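Local structure of alpha-glucosidase (Pseudoalteromonas sp. K8, 5HQA) at residues R111-I125 with V216-W228. The protein hydrolyses alpha-glucosides as a calcium-containing glycoside hydrolase of family 97 that is activated by chloride. Sequence-based numbering, arbitrary orientation.
Sequences RYEVPKQAGLNNIEI and VAVKKQGAFNTPW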
loop_
_atom_site.group_PDB
_atom_site.type_symbol
_atom_site.label_atom_id
_atom_site.label_comp_id
_atom_site.label_asym_id
_atom_site.label_seq_id
_atom_site.Cartn_x
_atom_site.Cartn_y
_atom_site.Cartn_z
ATOM N N ARG A 111 18.699 -1.651 -10.564
ATOM C CA ARG A 111 19.191 -0.562 -9.733
ATOM C C ARG A 111 20.611 -0.232 -10.147
ATOM O O ARG A 111 21.323 -1.056 -10.726
ATOM C CB ARG A 111 19.143 -0.904 -8.239
ATOM C CG ARG A 111 20.224 -1.882 -7.811
ATOM C CD ARG A 111 20.222 -2.068 -6.309
ATOM N NE ARG A 111 21.312 -2.940 -5.886
ATOM C CZ ARG A 111 21.415 -3.455 -4.668
ATOM N NH1 ARG A 111 20.494 -3.188 -3.748
ATOM N NH2 ARG A 111 22.439 -4.242 -4.370
ATOM N N TYR A 112 21.006 1.004 -9.868
ATOM C CA TYR A 112 22.374 1.437 -10.101
ATOM C C TYR A 112 23.214 1.116 -8.883
ATOM O O TYR A 112 22.747 1.235 -7.745
ATOM C CB TYR A 112 22.444 2.936 -10.342
ATOM C CG TYR A 112 21.656 3.487 -11.505
ATOM C CD1 TYR A 112 20.277 3.680 -11.421
ATOM C CD2 TYR A 112 22.308 3.886 -12.671
ATOM C CE1 TYR A 112 19.563 4.240 -12.482
ATOM C CE2 TYR A 112 21.610 4.434 -13.729
ATOM C CZ TYR A 112 20.241 4.618 -13.628
ATOM O OH TYR A 112 19.569 5.180 -14.690
ATOM N N GLU A 113 24.461 0.735 -9.121
ATOM C CA GLU A 113 25.440 0.544 -8.059
ATOM C C GLU A 113 26.668 1.349 -8.452
ATOM O O GLU A 113 27.378 0.990 -9.396
ATOM C CB GLU A 113 25.751 -0.942 -7.850
ATOM C CG GLU A 113 24.501 -1.703 -7.397
ATOM C CD GLU A 113 24.686 -3.211 -7.304
ATOM O OE1 GLU A 113 25.824 -3.700 -7.494
ATOM O OE2 GLU A 113 23.673 -3.909 -7.042
ATOM N N VAL A 114 26.876 2.471 -7.771
ATOM C CA VAL A 114 27.976 3.381 -8.067
ATOM C C VAL A 114 29.083 3.110 -7.052
ATOM O O VAL A 114 28.885 3.368 -5.855
ATOM C CB VAL A 114 27.533 4.847 -8.024
ATOM C CG1 VAL A 114 28.711 5.748 -8.376
ATOM C CG2 VAL A 114 26.394 5.063 -8.995
ATOM N N PRO A 115 30.236 2.614 -7.474
ATOM C CA PRO A 115 31.274 2.211 -6.525
ATOM C C PRO A 115 32.131 3.391 -6.091
ATOM O O PRO A 115 32.115 4.467 -6.688
ATOM C CB PRO A 115 32.103 1.226 -7.347
ATOM C CG PRO A 115 32.070 1.846 -8.728
ATOM C CD PRO A 115 30.646 2.380 -8.870
ATOM N N LYS A 116 32.920 3.147 -5.047
ATOM C CA LYS A 116 33.950 4.095 -4.644
ATOM C C LYS A 116 34.864 4.410 -5.822
ATOM O O LYS A 116 35.311 3.506 -6.536
ATOM C CB LYS A 116 34.759 3.514 -3.481
ATOM C CG LYS A 116 35.891 4.405 -2.991
ATOM C CD LYS A 116 36.674 3.716 -1.886
ATOM C CE LYS A 116 37.828 4.572 -1.409
ATOM N NZ LYS A 116 38.665 3.816 -0.435
ATOM N N GLN A 117 35.122 5.701 -6.037
ATOM C CA GLN A 117 36.004 6.124 -7.116
ATOM C C GLN A 117 36.484 7.539 -6.846
ATOM O O GLN A 117 35.819 8.322 -6.164
ATOM C CB GLN A 117 35.307 6.059 -8.475
ATOM C CG GLN A 117 34.039 6.869 -8.553
ATOM C CD GLN A 117 33.191 6.436 -9.723
ATOM O OE1 GLN A 117 33.440 6.829 -10.863
ATOM N NE2 GLN A 117 32.194 5.599 -9.454
ATOM N N ALA A 118 37.643 7.858 -7.420
ATOM C CA ALA A 118 38.281 9.144 -7.179
ATOM C C ALA A 118 37.353 10.289 -7.570
ATOM O O ALA A 118 36.741 10.271 -8.641
ATOM C CB ALA A 118 39.594 9.222 -7.958
ATOM N N GLY A 119 37.230 11.274 -6.679
ATOM C CA GLY A 119 36.400 12.435 -6.917
ATOM C C GLY A 119 34.928 12.258 -6.619
ATOM O O GLY A 119 34.168 13.221 -6.773
ATOM N N LEU A 120 34.495 11.064 -6.210
ATOM C CA LEU A 120 33.101 10.817 -5.825
ATOM C C LEU A 120 33.019 10.940 -4.309
ATOM O O LEU A 120 33.147 9.957 -3.580
ATOM C CB LEU A 120 32.624 9.445 -6.287
ATOM C CG LEU A 120 31.119 9.228 -6.086
ATOM C CD1 LEU A 120 30.346 9.937 -7.187
ATOM C CD2 LEU A 120 30.763 7.748 -6.023
ATOM N N ASN A 121 32.808 12.164 -3.833
ATOM C CA ASN A 121 32.797 12.421 -2.400
ATOM C C ASN A 121 31.387 12.803 -1.969
ATOM O O ASN A 121 30.457 12.009 -2.139
ATOM C CB ASN A 121 33.824 13.495 -2.067
ATOM C CG ASN A 121 35.195 13.136 -2.599
ATOM O OD1 ASN A 121 35.707 12.048 -2.317
ATOM N ND2 ASN A 121 35.777 14.021 -3.413
ATOM N N ASN A 122 31.202 13.996 -1.419
ATOM C CA ASN A 122 29.862 14.431 -1.039
ATOM C C ASN A 122 29.149 14.876 -2.300
ATOM O O ASN A 122 29.523 15.883 -2.905
ATOM C CB ASN A 122 29.924 15.554 -0.013
ATOM C CG ASN A 122 30.541 15.107 1.281
ATOM O OD1 ASN A 122 30.123 14.107 1.872
ATOM N ND2 ASN A 122 31.568 15.822 1.720
ATOM N N ILE A 123 28.142 14.121 -2.720
ATOM C CA ILE A 123 27.483 14.435 -3.977
ATOM C C ILE A 123 26.007 14.683 -3.718
ATOM O O ILE A 123 25.437 14.257 -2.710
ATOM C CB ILE A 123 27.686 13.339 -5.045
ATOM C CG1 ILE A 123 27.171 11.996 -4.560
ATOM C CG2 ILE A 123 29.156 13.220 -5.418
ATOM C CD1 ILE A 123 25.906 11.606 -5.229
ATOM N N GLU A 124 25.399 15.417 -4.639
ATOM C CA GLU A 124 23.976 15.716 -4.588
ATOM C C GLU A 124 23.401 15.433 -5.964
ATOM O O GLU A 124 23.705 16.147 -6.927
ATOM C CB GLU A 124 23.734 17.164 -4.166
ATOM C CG GLU A 124 24.287 17.471 -2.787
ATOM C CD GLU A 124 24.025 18.897 -2.359
ATOM O OE1 GLU A 124 23.270 19.099 -1.384
ATOM O OE2 GLU A 124 24.564 19.818 -3.004
ATOM N N ILE A 125 22.594 14.378 -6.063
ATOM C CA ILE A 125 21.929 14.075 -7.319
ATOM C C ILE A 125 20.860 15.126 -7.576
ATOM O O ILE A 125 20.018 15.404 -6.711
ATOM C CB ILE A 125 21.316 12.670 -7.279
ATOM C CG1 ILE A 125 22.399 11.610 -7.104
ATOM C CG2 ILE A 125 20.466 12.402 -8.539
ATOM C CD1 ILE A 125 21.819 10.259 -6.772
ATOM N N VAL A 216 17.899 20.110 -4.484
ATOM C CA VAL A 216 18.557 18.874 -4.899
ATOM C C VAL A 216 17.672 17.688 -4.540
ATOM O O VAL A 216 16.775 17.781 -3.695
ATOM C CB VAL A 216 19.963 18.728 -4.286
ATOM C CG1 VAL A 216 20.819 19.962 -4.599
ATOM C CG2 VAL A 216 19.890 18.456 -2.784
ATOM N N ALA A 217 17.919 16.560 -5.209
ATOM C CA ALA A 217 17.096 15.375 -4.993
ATOM C C ALA A 217 17.660 14.468 -3.900
ATOM O O ALA A 217 16.948 14.126 -2.949
ATOM C CB ALA A 217 16.935 14.597 -6.303
ATOM N N VAL A 218 18.919 14.039 -4.029
ATOM C CA VAL A 218 19.468 13.017 -3.136
ATOM C C VAL A 218 20.864 13.419 -2.698
ATOM O O VAL A 218 21.726 13.699 -3.538
ATOM C CB VAL A 218 19.527 11.624 -3.791
ATOM C CG1 VAL A 218 20.032 10.591 -2.769
ATOM C CG2 VAL A 218 18.170 11.223 -4.360
ATOM N N LYS A 219 21.101 13.401 -1.389
ATOM C CA LYS A 219 22.416 13.645 -0.818
ATOM C C LYS A 219 23.074 12.312 -0.480
ATOM O O LYS A 219 22.489 11.492 0.237
ATOM C CB LYS A 219 22.291 14.516 0.433
ATOM C CG LYS A 219 21.562 15.836 0.195
ATOM C CD LYS A 219 21.243 16.555 1.507
ATOM C CE LYS A 219 20.537 17.880 1.261
ATOM N NZ LYS A 219 20.146 18.549 2.533
ATOM N N LYS A 220 24.279 12.090 -1.005
ATOM C CA LYS A 220 25.048 10.890 -0.712
ATOM C C LYS A 220 26.491 11.274 -0.410
ATOM O O LYS A 220 26.983 12.329 -0.822
ATOM C CB LYS A 220 25.024 9.886 -1.882
ATOM C CG LYS A 220 23.653 9.292 -2.190
ATOM C CD LYS A 220 23.223 8.281 -1.124
ATOM C CE LYS A 220 21.996 7.506 -1.580
ATOM N NZ LYS A 220 21.628 6.441 -0.603
ATOM N N GLN A 221 27.177 10.403 0.315
ATOM C CA GLN A 221 28.611 10.543 0.525
ATOM C C GLN A 221 29.284 9.293 -0.024
ATOM O O GLN A 221 29.137 8.204 0.540
ATOM C CB GLN A 221 28.931 10.745 1.998
ATOM C CG GLN A 221 30.396 10.982 2.252
ATOM C CD GLN A 221 30.681 11.212 3.715
ATOM O OE1 GLN A 221 30.766 10.260 4.501
ATOM N NE2 GLN A 221 30.817 12.481 4.100
ATOM N N GLY A 222 30.000 9.442 -1.133
ATOM C CA GLY A 222 30.752 8.325 -1.674
ATOM C C GLY A 222 29.864 7.326 -2.395
ATOM O O GLY A 222 28.798 7.663 -2.907
ATOM N N ALA A 223 30.327 6.080 -2.438
ATOM C CA ALA A 223 29.607 5.028 -3.144
ATOM C C ALA A 223 28.155 4.966 -2.692
ATOM O O ALA A 223 27.846 5.144 -1.512
ATOM C CB ALA A 223 30.286 3.677 -2.907
ATOM N N PHE A 224 27.258 4.718 -3.643
ATOM C CA PHE A 224 25.842 4.611 -3.319
ATOM C C PHE A 224 25.157 3.711 -4.334
ATOM O O PHE A 224 25.660 3.492 -5.441
ATOM C CB PHE A 224 25.153 5.984 -3.303
ATOM C CG PHE A 224 25.049 6.634 -4.664
ATOM C CD1 PHE A 224 26.083 7.407 -5.159
ATOM C CD2 PHE A 224 23.902 6.483 -5.439
ATOM C CE1 PHE A 224 25.983 8.009 -6.404
ATOM C CE2 PHE A 224 23.802 7.083 -6.682
ATOM C CZ PHE A 224 24.838 7.843 -7.162
ATOM N N ASN A 225 23.992 3.202 -3.939
ATOM C CA ASN A 225 23.080 2.495 -4.824
ATOM C C ASN A 225 21.769 3.266 -4.880
ATOM O O ASN A 225 21.481 4.081 -4.001
ATOM C CB ASN A 225 22.814 1.062 -4.340
ATOM C CG ASN A 225 24.087 0.261 -4.165
ATOM O OD1 ASN A 225 25.088 0.506 -4.837
ATOM N ND2 ASN A 225 24.057 -0.703 -3.257
ATOM N N THR A 226 20.982 3.025 -5.921
ATOM C CA THR A 226 19.604 3.499 -5.952
ATOM C C THR A 226 18.676 2.421 -5.423
ATOM O O THR A 226 19.051 1.249 -5.313
ATOM C CB THR A 226 19.196 3.865 -7.376
ATOM O OG1 THR A 226 19.140 2.674 -8.169
ATOM C CG2 THR A 226 20.167 4.874 -7.997
ATOM N N PRO A 227 17.432 2.775 -5.105
ATOM C CA PRO A 227 16.400 1.745 -4.957
ATOM C C PRO A 227 16.218 1.006 -6.274
ATOM O O PRO A 227 16.706 1.421 -7.326
ATOM C CB PRO A 227 15.138 2.538 -4.577
ATOM C CG PRO A 227 15.654 3.881 -4.076
ATOM C CD PRO A 227 16.903 4.134 -4.878
ATOM N N TRP A 228 15.496 -0.107 -6.215
ATOM C CA TRP A 228 15.151 -0.826 -7.433
ATOM C C TRP A 228 14.059 -0.082 -8.194
ATOM O O TRP A 228 13.126 0.452 -7.598
ATOM C CB TRP A 228 14.671 -2.237 -7.088
ATOM C CG TRP A 228 15.740 -3.076 -6.475
ATOM C CD1 TRP A 228 16.045 -3.184 -5.148
ATOM C CD2 TRP A 228 16.663 -3.922 -7.174
ATOM N NE1 TRP A 228 17.109 -4.049 -4.979
ATOM C CE2 TRP A 228 17.503 -4.516 -6.205
ATOM C CE3 TRP A 228 16.858 -4.235 -8.525
ATOM C CZ2 TRP A 228 18.523 -5.413 -6.545
ATOM C CZ3 TRP A 228 17.879 -5.126 -8.866
ATOM C CH2 TRP A 228 18.697 -5.699 -7.881
HETATM O O HOH W 1 18.785 -0.821 -3.609
#
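The aliphatic part of R111 lies over one face of the W228 indole: CG stands 3.9 Å from the centroid of the six-membered ring, 1° off its normal, a CH-pi contact. The guanidinium follows at 23° to the indole plane, with W228 CZ2 under one face, the N225 amide over the other, and E113 OE2 at its edge, 2.8 Å from R111 NE. E113 OE2 takes a second bond from R111 NH2 and a further salt bridge from R100, while water joins R111 NH1 to T226 O. Shortened to an alanine, position R111 would probably leave that face of W228 uncovered and E113 OE2 without two of its donors. On the F224 ring, V114 CG2 covers one face, 4.0 Å from the centroid; CD1 of I123 and of I125 come in obliquely, and F40 meets the ring edge-to-face. With chi1 at 68°, F224 CG sits between its backbone N and C, which carries the ring between the two strand pairs. T226 OG1 lies at the Y112 ring edge and accepts from Y112 N at 3.0 Å. Q221 NE2 donates in plane to a lone pair of N122 OD1 (2.8 Å). Antiparallel ladders pair 113-114 with 224-225 and 122-125 with 218-221; the latter ends in a classic beta bulge, A217 and V218 both donating to I125 O. Links 115-121 and 222-223 each cross between the antiparallel sheets of the N-terminal beta-sandwich, as in the galactose-mutarotase clan.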